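Local coordinates for 2L protein (PDB 3IT8) that probably binds and neutralises tumour necrosis factor, using an MHC class I-like platform joined to an Ig-like domain, at residues 19-24 with 29-34; 33-38 with 68-73; 57-62 with 168-173; 108-111 with 116-119. One frame throughout, in Å; residues are numbered along the deposited sequence.

Contact 1: 19-24 with 29-34. With NAG (2-acetamido-2-deoxy-beta-D-glucopyranose), chain M.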
loop_
_atom_site.group_PDB
_atom_site.type_symbol
_atom_site.label_atom_id
_atom_site.label_comp_id
_atom_site.label_asym_id
_atom_site.label_seq_id
_atom_site.Cartn_x
_atom_site.Cartn_y
_atom_site.Cartn_z
ATOM N N GLY D 19 -7.454 -1.078 52.575
ATOM C CA GLY D 19 -7.230 -1.143 51.147
ATOM C C GLY D 19 -6.004 -1.966 50.800
ATOM O O GLY D 19 -4.957 -1.861 51.425
ATOM N N VAL D 20 -6.142 -2.816 49.799
ATOM C CA VAL D 20 -5.032 -3.631 49.339
ATOM C C VAL D 20 -5.056 -3.700 47.840
ATOM O O VAL D 20 -6.096 -3.514 47.192
ATOM C CB VAL D 20 -5.089 -5.088 49.825
ATOM C CG1 VAL D 20 -4.512 -5.190 51.208
ATOM C CG2 VAL D 20 -6.520 -5.590 49.788
ATOM N N PHE D 21 -3.887 -3.984 47.297
ATOM C CA PHE D 21 -3.719 -4.124 45.872
ATOM C C PHE D 21 -2.772 -5.282 45.608
ATOM O O PHE D 21 -1.752 -5.428 46.275
ATOM C CB PHE D 21 -3.125 -2.866 45.273
ATOM C CG PHE D 21 -2.660 -3.063 43.876
ATOM C CD1 PHE D 21 -3.576 -3.105 42.829
ATOM C CD2 PHE D 21 -1.309 -3.293 43.607
ATOM C CE1 PHE D 21 -3.156 -3.378 41.535
ATOM C CE2 PHE D 21 -0.877 -3.565 42.321
ATOM C CZ PHE D 21 -1.801 -3.610 41.279
ATOM N N TYR D 22 -3.115 -6.111 44.632
ATOM C CA TYR D 22 -2.266 -7.237 44.277
ATOM C C TYR D 22 -2.012 -7.236 42.787
ATOM O O TYR D 22 -2.917 -7.005 41.993
ATOM C CB TYR D 22 -2.908 -8.578 44.662
ATOM C CG TYR D 22 -3.042 -8.819 46.146
ATOM C CD1 TYR D 22 -4.283 -8.707 46.777
ATOM C CD2 TYR D 22 -1.931 -9.148 46.925
ATOM C CE1 TYR D 22 -4.415 -8.921 48.146
ATOM C CE2 TYR D 22 -2.052 -9.360 48.298
ATOM C CZ TYR D 22 -3.298 -9.248 48.901
ATOM O OH TYR D 22 -3.440 -9.489 50.252
ATOM N N ASP D 23 -0.761 -7.486 42.422
ATOM C CA ASP D 23 -0.336 -7.577 41.031
ATOM C C ASP D 23 0.133 -9.028 40.845
ATOM O O ASP D 23 1.125 -9.450 41.441
ATOM C CB ASP D 23 0.828 -6.627 40.779
ATOM C CG ASP D 23 1.247 -6.592 39.324
ATOM O OD1 ASP D 23 1.113 -7.620 38.638
ATOM O OD2 ASP D 23 1.732 -5.540 38.860
ATOM N N HIS D 24 -0.581 -9.798 40.035
ATOM C CA HIS D 24 -0.216 -11.197 39.803
ATOM C C HIS D 24 0.091 -11.516 38.346
ATOM O O HIS D 24 -0.722 -11.248 37.450
ATOM C CB HIS D 24 -1.340 -12.127 40.252
ATOM C CG HIS D 24 -1.460 -12.271 41.732
ATOM N ND1 HIS D 24 -0.569 -13.004 42.480
ATOM C CD2 HIS D 24 -2.392 -11.811 42.598
ATOM C CE1 HIS D 24 -0.946 -12.996 43.744
ATOM N NE2 HIS D 24 -2.051 -12.279 43.843
ATOM N N LEU D 29 2.924 -13.694 42.682
ATOM C CA LEU D 29 2.693 -12.375 43.234
ATOM C C LEU D 29 3.846 -11.465 42.795
ATOM O O LEU D 29 5.010 -11.818 42.917
ATOM C CB LEU D 29 2.616 -12.446 44.756
ATOM C CG LEU D 29 2.510 -11.079 45.427
ATOM C CD1 LEU D 29 1.231 -10.378 44.953
ATOM C CD2 LEU D 29 2.544 -11.244 46.950
ATOM N N VAL D 30 3.520 -10.296 42.270
ATOM C CA VAL D 30 4.546 -9.370 41.832
ATOM C C VAL D 30 4.623 -8.145 42.741
ATOM O O VAL D 30 5.711 -7.652 43.039
ATOM C CB VAL D 30 4.272 -8.887 40.409
ATOM C CG1 VAL D 30 5.330 -7.887 39.984
ATOM C CG2 VAL D 30 4.246 -10.058 39.472
ATOM N N THR D 31 3.464 -7.655 43.175
ATOM C CA THR D 31 3.406 -6.487 44.037
ATOM C C THR D 31 2.221 -6.509 44.967
ATOM O O THR D 31 1.128 -6.907 44.570
ATOM C CB THR D 31 3.282 -5.214 43.214
ATOM O OG1 THR D 31 4.486 -5.006 42.486
ATOM C CG2 THR D 31 3.038 -4.025 44.093
ATOM N N LYS D 32 2.445 -6.089 46.208
ATOM C CA LYS D 32 1.364 -5.979 47.169
ATOM C C LYS D 32 1.456 -4.588 47.741
ATOM O O LYS D 32 2.546 -4.120 48.084
ATOM C CB LYS D 32 1.478 -6.977 48.309
ATOM C CG LYS D 32 0.365 -6.784 49.325
ATOM C CD LYS D 32 0.485 -7.712 50.512
ATOM C CE LYS D 32 -0.615 -7.442 51.512
ATOM N NZ LYS D 32 -0.451 -8.266 52.740
ATOM N N ILE D 33 0.314 -3.920 47.821
ATOM C CA ILE D 33 0.251 -2.578 48.369
ATOM C C ILE D 33 -0.938 -2.495 49.309
ATOM O O ILE D 33 -2.000 -3.057 49.031
ATOM C CB ILE D 33 0.097 -1.530 47.253
ATOM C CG1 ILE D 33 1.390 -1.457 46.431
ATOM C CG2 ILE D 33 -0.261 -0.158 47.863
ATOM C CD1 ILE D 33 1.262 -0.590 45.184
ATOM N N SER D 34 -0.759 -1.822 50.438
ATOM C CA SER D 34 -1.852 -1.670 51.390
ATOM C C SER D 34 -1.896 -0.242 51.912
ATOM O O SER D 34 -0.876 0.449 51.959
ATOM C CB SER D 34 -1.707 -2.669 52.529
ATOM O OG SER D 34 -0.389 -2.665 53.010
HETATM C C1 NAG M . -8.938 -9.670 45.459
HETATM C C2 NAG M . -9.499 -11.082 45.276
HETATM C C3 NAG M . -10.431 -11.427 46.458
HETATM C C4 NAG M . -9.663 -11.289 47.781
HETATM C C5 NAG M . -9.122 -9.850 47.847
HETATM C C6 NAG M . -8.333 -9.558 49.111
HETATM C C7 NAG M . -9.651 -11.726 42.955
HETATM C C8 NAG M . -10.567 -12.129 41.817
HETATM N N2 NAG M . -10.215 -11.154 44.017
HETATM O O3 NAG M . -10.934 -12.748 46.327
HETATM O O4 NAG M . -10.511 -11.583 48.904
HETATM O O5 NAG M . -8.250 -9.590 46.712
HETATM O O6 NAG M . -7.019 -10.094 49.040
HETATM O O7 NAG M . -8.445 -11.932 42.865
#
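Strands 18-25 and 28-36 form an antiparallel hairpin in which Phe21 pairs with Ile33 and Asp23 with Thr31. The segment axes run 4.5 Å apart, and the angle of 172° between their directions makes them nearly antiparallel. Phe21 N donates a hydrogen bond to Ile33 O at 2.7 Å, and Ile33 N donates one back to Phe21 O. Past the Asp23 pair the register slips by one: Val30 N bonds to Asp23 O at 2.7 Å while Thr31 N reaches the same oxygen only weakly at 3.4 Å, which defines a classic beta bulge.

Side chains alternate between the faces. On the Tyr22 face, the extended Lys32 chain lies alongside the Tyr22 ring, CG 3.7 Å from Tyr22 CE2, both pointing the same way. Leu29 bridges two rings: CD1 stands over the face of the His24 ring, 4.0 Å from its centroid, and at the edge of Tyr22, 3.9 Å from Tyr22 CD2. With CG anti to its carbonyl carbon (chi1 -67°), Tyr22 also presents its CE1 side to O6 of a protein-linked N-acetylglucosamine.

On the other face Phe21 CB meets Ile33 CB at 4.0 Å, and helix 61-82 covers both through Phe66. Asp23 OD2 is gripped there by the hydroxyls of Tyr64 and Tyr170. An antiparallel sheet with helices across one face is characteristic of the MHC class I-like platform.

Contact 2: 33-38 with 68-73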
loop_
_atom_site.group_PDB
_atom_site.type_symbol
_atom_site.label_atom_id
_atom_site.label_comp_id
_atom_site.label_asym_id
_atom_site.label_seq_id
_atom_site.Cartn_x
_atom_site.Cartn_y
_atom_site.Cartn_z
ATOM N N ILE D 33 0.314 -3.920 47.821
ATOM C CA ILE D 33 0.251 -2.578 48.369
ATOM C C ILE D 33 -0.938 -2.495 49.309
ATOM O O ILE D 33 -2.000 -3.057 49.031
ATOM C CB ILE D 33 0.097 -1.530 47.253
ATOM C CG1 ILE D 33 1.390 -1.457 46.431
ATOM C CG2 ILE D 33 -0.261 -0.158 47.863
ATOM C CD1 ILE D 33 1.262 -0.590 45.184
ATOM N N SER D 34 -0.759 -1.822 50.438
ATOM C CA SER D 34 -1.852 -1.670 51.390
ATOM C C SER D 34 -1.896 -0.242 51.912
ATOM O O SER D 34 -0.876 0.449 51.959
ATOM C CB SER D 34 -1.707 -2.669 52.529
ATOM O OG SER D 34 -0.389 -2.665 53.010
ATOM N N TYR D 35 -3.095 0.197 52.273
ATOM C CA TYR D 35 -3.308 1.543 52.757
ATOM C C TYR D 35 -2.834 1.694 54.189
ATOM O O TYR D 35 -3.315 0.994 55.070
ATOM C CB TYR D 35 -4.785 1.886 52.670
ATOM C CG TYR D 35 -5.072 3.311 53.020
ATOM C CD1 TYR D 35 -4.697 4.340 52.167
ATOM C CD2 TYR D 35 -5.719 3.638 54.213
ATOM C CE1 TYR D 35 -4.964 5.669 52.490
ATOM C CE2 TYR D 35 -5.993 4.968 54.546
ATOM C CZ TYR D 35 -5.613 5.976 53.680
ATOM O OH TYR D 35 -5.887 7.287 53.997
ATOM N N ASN D 36 -1.882 2.601 54.408
ATOM C CA ASN D 36 -1.330 2.883 55.729
ATOM C C ASN D 36 -2.215 3.923 56.437
ATOM O O ASN D 36 -2.267 5.088 56.019
ATOM C CB ASN D 36 0.071 3.438 55.565
ATOM C CG ASN D 36 0.720 3.722 56.871
ATOM O OD1 ASN D 36 0.169 4.429 57.703
ATOM N ND2 ASN D 36 1.907 3.180 57.069
ATOM N N HIS D 37 -2.902 3.521 57.503
ATOM C CA HIS D 37 -3.792 4.433 58.223
ATOM C C HIS D 37 -3.127 5.566 58.979
ATOM O O HIS D 37 -3.718 6.633 59.177
ATOM C CB HIS D 37 -4.676 3.641 59.157
ATOM C CG HIS D 37 -5.726 2.864 58.440
ATOM N ND1 HIS D 37 -6.875 3.451 57.950
ATOM C CD2 HIS D 37 -5.769 1.567 58.062
ATOM C CE1 HIS D 37 -7.581 2.545 57.297
ATOM N NE2 HIS D 37 -6.932 1.394 57.350
ATOM N N GLU D 38 -1.896 5.332 59.407
ATOM C CA GLU D 38 -1.137 6.344 60.105
ATOM C C GLU D 38 -0.776 7.422 59.076
ATOM O O GLU D 38 -1.138 8.574 59.252
ATOM C CB GLU D 38 0.126 5.712 60.681
ATOM C CG GLU D 38 0.722 6.436 61.867
ATOM C CD GLU D 38 1.927 5.707 62.441
ATOM O OE1 GLU D 38 2.958 5.610 61.736
ATOM O OE2 GLU D 38 1.844 5.221 63.591
ATOM N N PHE D 68 -5.151 6.983 44.283
ATOM C CA PHE D 68 -6.317 7.393 43.501
ATOM C C PHE D 68 -7.461 6.401 43.656
ATOM O O PHE D 68 -8.573 6.773 44.030
ATOM C CB PHE D 68 -5.970 7.516 42.027
ATOM C CG PHE D 68 -7.174 7.619 41.139
ATOM C CD1 PHE D 68 -7.782 8.846 40.913
ATOM C CD2 PHE D 68 -7.725 6.471 40.547
ATOM C CE1 PHE D 68 -8.918 8.948 40.117
ATOM C CE2 PHE D 68 -8.866 6.559 39.748
ATOM C CZ PHE D 68 -9.465 7.807 39.532
ATOM N N TRP D 69 -7.184 5.134 43.369
ATOM C CA TRP D 69 -8.205 4.105 43.463
ATOM C C TRP D 69 -8.722 3.876 44.878
ATOM O O TRP D 69 -9.931 3.795 45.109
ATOM C CB TRP D 69 -7.679 2.794 42.875
ATOM C CG TRP D 69 -7.571 2.829 41.380
ATOM C CD1 TRP D 69 -6.430 2.731 40.628
ATOM C CD2 TRP D 69 -8.649 3.020 40.448
ATOM N NE1 TRP D 69 -6.728 2.853 39.292
ATOM C CE2 TRP D 69 -8.082 3.030 39.150
ATOM C CE3 TRP D 69 -10.041 3.186 40.586
ATOM C CZ2 TRP D 69 -8.864 3.198 37.989
ATOM C CZ3 TRP D 69 -10.815 3.353 39.433
ATOM C CH2 TRP D 69 -10.220 3.357 38.153
ATOM N N TYR D 70 -7.819 3.766 45.838
ATOM C CA TYR D 70 -8.253 3.553 47.207
ATOM C C TYR D 70 -9.303 4.590 47.586
ATOM O O TYR D 70 -10.397 4.269 48.044
ATOM C CB TYR D 70 -7.081 3.670 48.173
ATOM C CG TYR D 70 -7.545 3.678 49.601
ATOM C CD1 TYR D 70 -7.917 2.495 50.236
ATOM C CD2 TYR D 70 -7.696 4.878 50.293
ATOM C CE1 TYR D 70 -8.431 2.501 51.523
ATOM C CE2 TYR D 70 -8.211 4.909 51.574
ATOM C CZ TYR D 70 -8.581 3.710 52.187
ATOM O OH TYR D 70 -9.118 3.701 53.455
ATOM N N SER D 71 -8.949 5.849 47.389
ATOM C CA SER D 71 -9.838 6.939 47.721
ATOM C C SER D 71 -11.173 6.895 46.970
ATOM O O SER D 71 -12.236 6.988 47.576
ATOM C CB SER D 71 -9.131 8.260 47.453
ATOM O OG SER D 71 -10.037 9.327 47.619
ATOM N N LEU D 72 -11.115 6.747 45.652
ATOM C CA LEU D 72 -12.320 6.724 44.850
ATOM C C LEU D 72 -13.160 5.500 45.136
ATOM O O LEU D 72 -14.372 5.547 45.028
ATOM C CB LEU D 72 -11.965 6.786 43.365
ATOM C CG LEU D 72 -13.171 6.790 42.431
ATOM C CD1 LEU D 72 -14.152 7.893 42.808
ATOM C CD2 LEU D 72 -12.677 6.956 41.017
ATOM N N MET D 73 -12.524 4.393 45.490
ATOM C CA MET D 73 -13.268 3.173 45.794
ATOM C C MET D 73 -13.893 3.295 47.170
ATOM O O MET D 73 -14.983 2.804 47.423
ATOM C CB MET D 73 -12.354 1.966 45.746
ATOM C CG MET D 73 -11.875 1.673 44.362
ATOM S SD MET D 73 -10.983 0.147 44.264
ATOM C CE MET D 73 -12.293 -0.990 44.725
#
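Tyr35, near the end of strand 28-36, lays its side chain flat against Tyr70 of helix 61-82, and it can be followed atom by atom. Its CB sits over the Tyr70 ring, 4.1 Å from the centroid and 21° off the normal, a CH-pi contact. Beyond it, CG lies against Tyr70 CZ at 3.6 Å. The ring then divides: CD1 and CE1 lie against Tyr70 CD2 and CE2, whereas CD2 and CE2 approach the phenol oxygen, with Tyr35 CD2 3.5 Å from Tyr70 OH. At the tip the contact thins, Tyr35 OH standing 4.1 Å from Tyr70 CE2.

The evidence for a face-to-face stack is direct: the centroids are 3.8 Å apart and the planes are inclined by only 11°. One side chain comes from the strand and the other from the helix, and they cross at about a right angle while their rings stay nearly parallel. Tyr70 has CG anti to its backbone N (chi1 171°), which extends its ring toward the strand.

Tyr70 OH is anchored by the carbonyl of Tyr17, while His37, whose CE1 is 4.3 Å from that hydroxyl, bonds through NE2 to Asp18. Phe66 also packs on Tyr35 from the helix. The stack joins strand 28-36 to helix 61-82, consistent with the helix-over-sheet layout of an MHC class I-like platform.

Contact 3: 57-62 with 168-173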
loop_
_atom_site.group_PDB
_atom_site.type_symbol
_atom_site.label_atom_id
_atom_site.label_comp_id
_atom_site.label_asym_id
_atom_site.label_seq_id
_atom_site.Cartn_x
_atom_site.Cartn_y
_atom_site.Cartn_z
ATOM N N PRO D 57 7.513 -0.091 31.399
ATOM C CA PRO D 57 6.943 1.217 31.067
ATOM C C PRO D 57 5.424 1.290 31.106
ATOM O O PRO D 57 4.864 2.356 31.323
ATOM C CB PRO D 57 7.455 1.469 29.652
ATOM C CG PRO D 57 8.755 0.773 29.650
ATOM C CD PRO D 57 8.448 -0.524 30.348
ATOM N N HIS D 58 4.759 0.163 30.891
ATOM C CA HIS D 58 3.310 0.154 30.851
ATOM C C HIS D 58 2.618 -0.281 32.119
ATOM O O HIS D 58 1.404 -0.455 32.134
ATOM C CB HIS D 58 2.857 -0.665 29.650
ATOM C CG HIS D 58 3.287 -0.073 28.345
ATOM N ND1 HIS D 58 2.758 1.104 27.855
ATOM C CD2 HIS D 58 4.242 -0.451 27.463
ATOM C CE1 HIS D 58 3.369 1.423 26.728
ATOM N NE2 HIS D 58 4.275 0.497 26.468
ATOM N N THR D 59 3.392 -0.464 33.183
ATOM C CA THR D 59 2.811 -0.805 34.469
ATOM C C THR D 59 2.530 0.585 35.021
ATOM O O THR D 59 3.421 1.423 35.045
ATOM C CB THR D 59 3.809 -1.523 35.377
ATOM O OG1 THR D 59 4.187 -2.768 34.777
ATOM C CG2 THR D 59 3.181 -1.802 36.729
ATOM N N PRO D 60 1.284 0.860 35.440
ATOM C CA PRO D 60 0.877 2.164 35.988
ATOM C C PRO D 60 1.827 2.761 37.037
ATOM O O PRO D 60 2.347 2.046 37.906
ATOM C CB PRO D 60 -0.501 1.877 36.572
ATOM C CG PRO D 60 -1.019 0.765 35.708
ATOM C CD PRO D 60 0.185 -0.119 35.538
ATOM N N GLY D 61 2.039 4.073 36.957
ATOM C CA GLY D 61 2.912 4.753 37.899
ATOM C C GLY D 61 2.188 5.118 39.181
ATOM O O GLY D 61 1.003 4.818 39.322
ATOM N N ASN D 62 2.885 5.764 40.114
ATOM C CA ASN D 62 2.288 6.151 41.398
ATOM C C ASN D 62 1.821 4.897 42.104
ATOM O O ASN D 62 0.696 4.845 42.597
ATOM C CB ASN D 62 1.072 7.047 41.203
ATOM C CG ASN D 62 1.315 8.145 40.213
ATOM O OD1 ASN D 62 2.386 8.234 39.622
ATOM N ND2 ASN D 62 0.315 8.992 40.014
ATOM N N LEU D 168 3.752 -8.252 28.352
ATOM C CA LEU D 168 4.933 -8.717 27.629
ATOM C C LEU D 168 6.235 -8.388 28.364
ATOM O O LEU D 168 7.215 -9.127 28.262
ATOM C CB LEU D 168 4.951 -8.140 26.208
ATOM C CG LEU D 168 3.799 -8.597 25.289
ATOM C CD1 LEU D 168 3.960 -7.978 23.928
ATOM C CD2 LEU D 168 3.766 -10.117 25.170
ATOM N N ASP D 169 6.251 -7.288 29.109
ATOM C CA ASP D 169 7.442 -6.932 29.869
ATOM C C ASP D 169 7.587 -7.883 31.062
ATOM O O ASP D 169 8.700 -8.277 31.423
ATOM C CB ASP D 169 7.365 -5.488 30.365
ATOM C CG ASP D 169 7.507 -4.474 29.243
ATOM O OD1 ASP D 169 8.393 -4.670 28.379
ATOM O OD2 ASP D 169 6.743 -3.475 29.234
ATOM N N TYR D 170 6.463 -8.251 31.672
ATOM C CA TYR D 170 6.500 -9.163 32.802
ATOM C C TYR D 170 7.085 -10.483 32.331
ATOM O O TYR D 170 7.988 -11.046 32.966
ATOM C CB TYR D 170 5.097 -9.410 33.364
ATOM C CG TYR D 170 4.532 -8.277 34.204
ATOM C CD1 TYR D 170 4.123 -7.081 33.619
ATOM C CD2 TYR D 170 4.375 -8.411 35.581
ATOM C CE1 TYR D 170 3.567 -6.056 34.381
ATOM C CE2 TYR D 170 3.819 -7.388 36.348
ATOM C CZ TYR D 170 3.417 -6.219 35.735
ATOM O OH TYR D 170 2.836 -5.215 36.467
ATOM N N GLN D 171 6.565 -10.969 31.207
ATOM C CA GLN D 171 7.010 -12.223 30.643
ATOM C C GLN D 171 8.520 -12.249 30.471
ATOM O O GLN D 171 9.165 -13.223 30.849
ATOM C CB GLN D 171 6.330 -12.470 29.313
ATOM C CG GLN D 171 6.770 -13.748 28.675
ATOM C CD GLN D 171 5.985 -14.068 27.436
ATOM O OE1 GLN D 171 5.861 -13.232 26.528
ATOM N NE2 GLN D 171 5.441 -15.287 27.378
ATOM N N LYS D 172 9.085 -11.184 29.907
ATOM C CA LYS D 172 10.535 -11.102 29.711
ATOM C C LYS D 172 11.302 -11.273 31.014
ATOM O O LYS D 172 12.223 -12.083 31.101
ATOM C CB LYS D 172 10.942 -9.759 29.112
ATOM C CG LYS D 172 10.710 -9.628 27.643
ATOM C CD LYS D 172 11.369 -8.369 27.114
ATOM C CE LYS D 172 11.150 -8.227 25.601
ATOM N NZ LYS D 172 11.931 -7.111 24.983
ATOM N N MET D 173 10.928 -10.501 32.028
ATOM C CA MET D 173 11.611 -10.570 33.306
ATOM C C MET D 173 11.289 -11.810 34.104
ATOM O O MET D 173 11.973 -12.116 35.062
ATOM C CB MET D 173 11.293 -9.332 34.127
ATOM C CG MET D 173 11.800 -8.067 33.478
ATOM S SD MET D 173 11.450 -6.555 34.383
ATOM C CE MET D 173 9.957 -6.051 33.647
#
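The lead-in to helix 61-82 meets the last turns of helix 148-174 where Thr59 faces Tyr170 and Pro57 faces Asp169, at one end of the MHC class I-like platform. In classical class I molecules a tyrosine-rich cluster at this end of the groove holds the peptide N terminus; Tyr5, Tyr64 and Tyr170 gather at the corresponding end here, a resemblance of position that is no evidence for a bound peptide.

Tyr170 has CG anti to its carbonyl carbon (chi1 -76°), and from the helix its ring reaches across to Thr59, the two side chains crossing at about a right angle. Thr59 brings both branches to the phenol oxygen: OG1 lies 3.3 Å from Tyr170 OH, and CG2 is 3.4 Å from the same oxygen. Their firmer partners lie elsewhere: Thr59 OG1 bonds to Ser56 OG, and Tyr170 OH to Tyr5 OH besides Asp23. Phe51 stacks on the Tyr170 ring.

His58 uses ND1 to bond an aromatic side chain of another protein chain; Leu168, Gln171 and Lys172 pack against a second such chain. Farther along, Asp169 OD2 comes 3.6 Å from Pro57 CD and lies at the edge of the His58 ring, 4.3 Å from His58 CD2.

Contact 4: 108-111 with 116-119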
loop_
_atom_site.group_PDB
_atom_site.type_symbol
_atom_site.label_atom_id
_atom_site.label_comp_id
_atom_site.label_asym_id
_atom_site.label_seq_id
_atom_site.Cartn_x
_atom_site.Cartn_y
_atom_site.Cartn_z
ATOM N N GLY D 108 -11.983 -5.504 32.845
ATOM C CA GLY D 108 -11.963 -4.497 33.883
ATOM C C GLY D 108 -13.372 -4.431 34.405
ATOM O O GLY D 108 -14.259 -3.924 33.720
ATOM N N TYR D 109 -13.597 -4.966 35.596
ATOM C CA TYR D 109 -14.922 -4.940 36.182
ATOM C C TYR D 109 -14.863 -4.698 37.680
ATOM O O TYR D 109 -13.802 -4.799 38.299
ATOM C CB TYR D 109 -15.642 -6.240 35.880
ATOM C CG TYR D 109 -14.962 -7.466 36.433
ATOM C CD1 TYR D 109 -15.228 -7.920 37.731
ATOM C CD2 TYR D 109 -14.109 -8.229 35.630
ATOM C CE1 TYR D 109 -14.676 -9.106 38.203
ATOM C CE2 TYR D 109 -13.546 -9.419 36.096
ATOM C CZ TYR D 109 -13.837 -9.852 37.377
ATOM O OH TYR D 109 -13.312 -11.044 37.817
ATOM N N VAL D 110 -16.013 -4.364 38.253
ATOM C CA VAL D 110 -16.113 -4.087 39.668
ATOM C C VAL D 110 -17.013 -5.126 40.291
ATOM O O VAL D 110 -18.127 -5.316 39.828
ATOM C CB VAL D 110 -16.724 -2.681 39.898
ATOM C CG1 VAL D 110 -17.089 -2.488 41.366
ATOM C CG2 VAL D 110 -15.738 -1.615 39.463
ATOM N N GLU D 111 -16.526 -5.821 41.314
ATOM C CA GLU D 111 -17.357 -6.794 42.008
ATOM C C GLU D 111 -17.495 -6.409 43.481
ATOM O O GLU D 111 -16.699 -5.643 44.025
ATOM C CB GLU D 111 -16.813 -8.212 41.874
ATOM C CG GLU D 111 -15.400 -8.380 42.306
ATOM C CD GLU D 111 -14.936 -9.813 42.169
ATOM O OE1 GLU D 111 -15.307 -10.466 41.159
ATOM O OE2 GLU D 111 -14.188 -10.282 43.065
ATOM N N PRO D 116 -20.473 -10.083 41.305
ATOM C CA PRO D 116 -20.182 -9.152 40.209
ATOM C C PRO D 116 -21.174 -8.014 40.142
ATOM O O PRO D 116 -22.375 -8.219 40.292
ATOM C CB PRO D 116 -20.235 -10.040 38.973
ATOM C CG PRO D 116 -21.166 -11.127 39.382
ATOM C CD PRO D 116 -20.699 -11.434 40.776
ATOM N N LEU D 117 -20.659 -6.812 39.905
ATOM C CA LEU D 117 -21.483 -5.615 39.851
ATOM C C LEU D 117 -21.546 -5.010 38.442
ATOM O O LEU D 117 -22.569 -5.113 37.763
ATOM C CB LEU D 117 -20.935 -4.598 40.852
ATOM C CG LEU D 117 -21.849 -3.455 41.239
ATOM C CD1 LEU D 117 -23.162 -4.026 41.737
ATOM C CD2 LEU D 117 -21.187 -2.614 42.304
ATOM N N ALA D 118 -20.458 -4.388 37.999
ATOM C CA ALA D 118 -20.421 -3.767 36.673
ATOM C C ALA D 118 -19.127 -4.012 35.927
ATOM O O ALA D 118 -18.046 -4.046 36.510
ATOM C CB ALA D 118 -20.655 -2.269 36.780
ATOM N N ARG D 119 -19.256 -4.138 34.615
ATOM C CA ARG D 119 -18.138 -4.402 33.707
ATOM C C ARG D 119 -17.885 -3.174 32.833
ATOM O O ARG D 119 -18.819 -2.571 32.319
ATOM C CB ARG D 119 -18.505 -5.619 32.855
ATOM C CG ARG D 119 -17.636 -5.885 31.664
ATOM C CD ARG D 119 -18.185 -7.064 30.860
ATOM N NE ARG D 119 -18.046 -8.337 31.554
ATOM C CZ ARG D 119 -19.053 -9.012 32.095
ATOM N NH1 ARG D 119 -20.285 -8.533 32.019
ATOM N NH2 ARG D 119 -18.822 -10.166 32.713
#
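Val110 O is the tightly held point of this contact, taking two N-H groups from the facing strand. Leu117 N approaches at 2.9 Å and Ala118 N at 3.1 Å, both in the plane of the carbonyl. Val110 N bonds to Ala118 O at 2.7 Å, the straightest of the three (N-H...O 169°). Two consecutive residues opposite one define a classic beta bulge in the hairpin of strands 103-112 and 115-121, part of the second half of the MHC class I-like sheet. The antiparallel segments are splayed, their directions 151° apart.

Side-chain packing is looser. Val110 CG1 and Leu117 CD2 are 4.2 Å apart, while Phe127 covers both Val110 and Ala118. On the other face Tyr109 CB meets Arg119 CB at 4.2 Å, and with Tyr109 CG between the backbone N and the carbonyl carbon (chi1 61°) the ring leads away from the partner strand. Glu111 touches Pro116 through its stem, Glu111 CB to Pro116 CA at 3.9 Å. The polar ends on this face find partners in the Ig-like region: Arg119 NH2 forms a salt bridge with Glu247, and Glu111 OE1 bonds to Tyr243 OH at the partly exposed end, near a bound N-acetylglucosamine.

In the fold
All four contacts belong to the MHC class I-like platform. Contacts 1 and 4 are hairpins in separate halves of its eight-stranded sheet, their centres about 19 Å apart. Contact 2 follows directly from contact 1 along strand 28-36, sharing Ile33 and Ser34, with centres about 12 Å apart; it ties that strand to helix 61-82. Contact 3 involves the start of the same helix and the end of helix 148-174, and meets contact 1 through Tyr170. Contact 4 falls between the two segments of contact 3 in sequence, yet their centres are about 24 Å apart. Contacts 1 to 3 thus gather around the N-terminal half of the platform, whereas contact 4 lies where the sheet meets the Ig-like region.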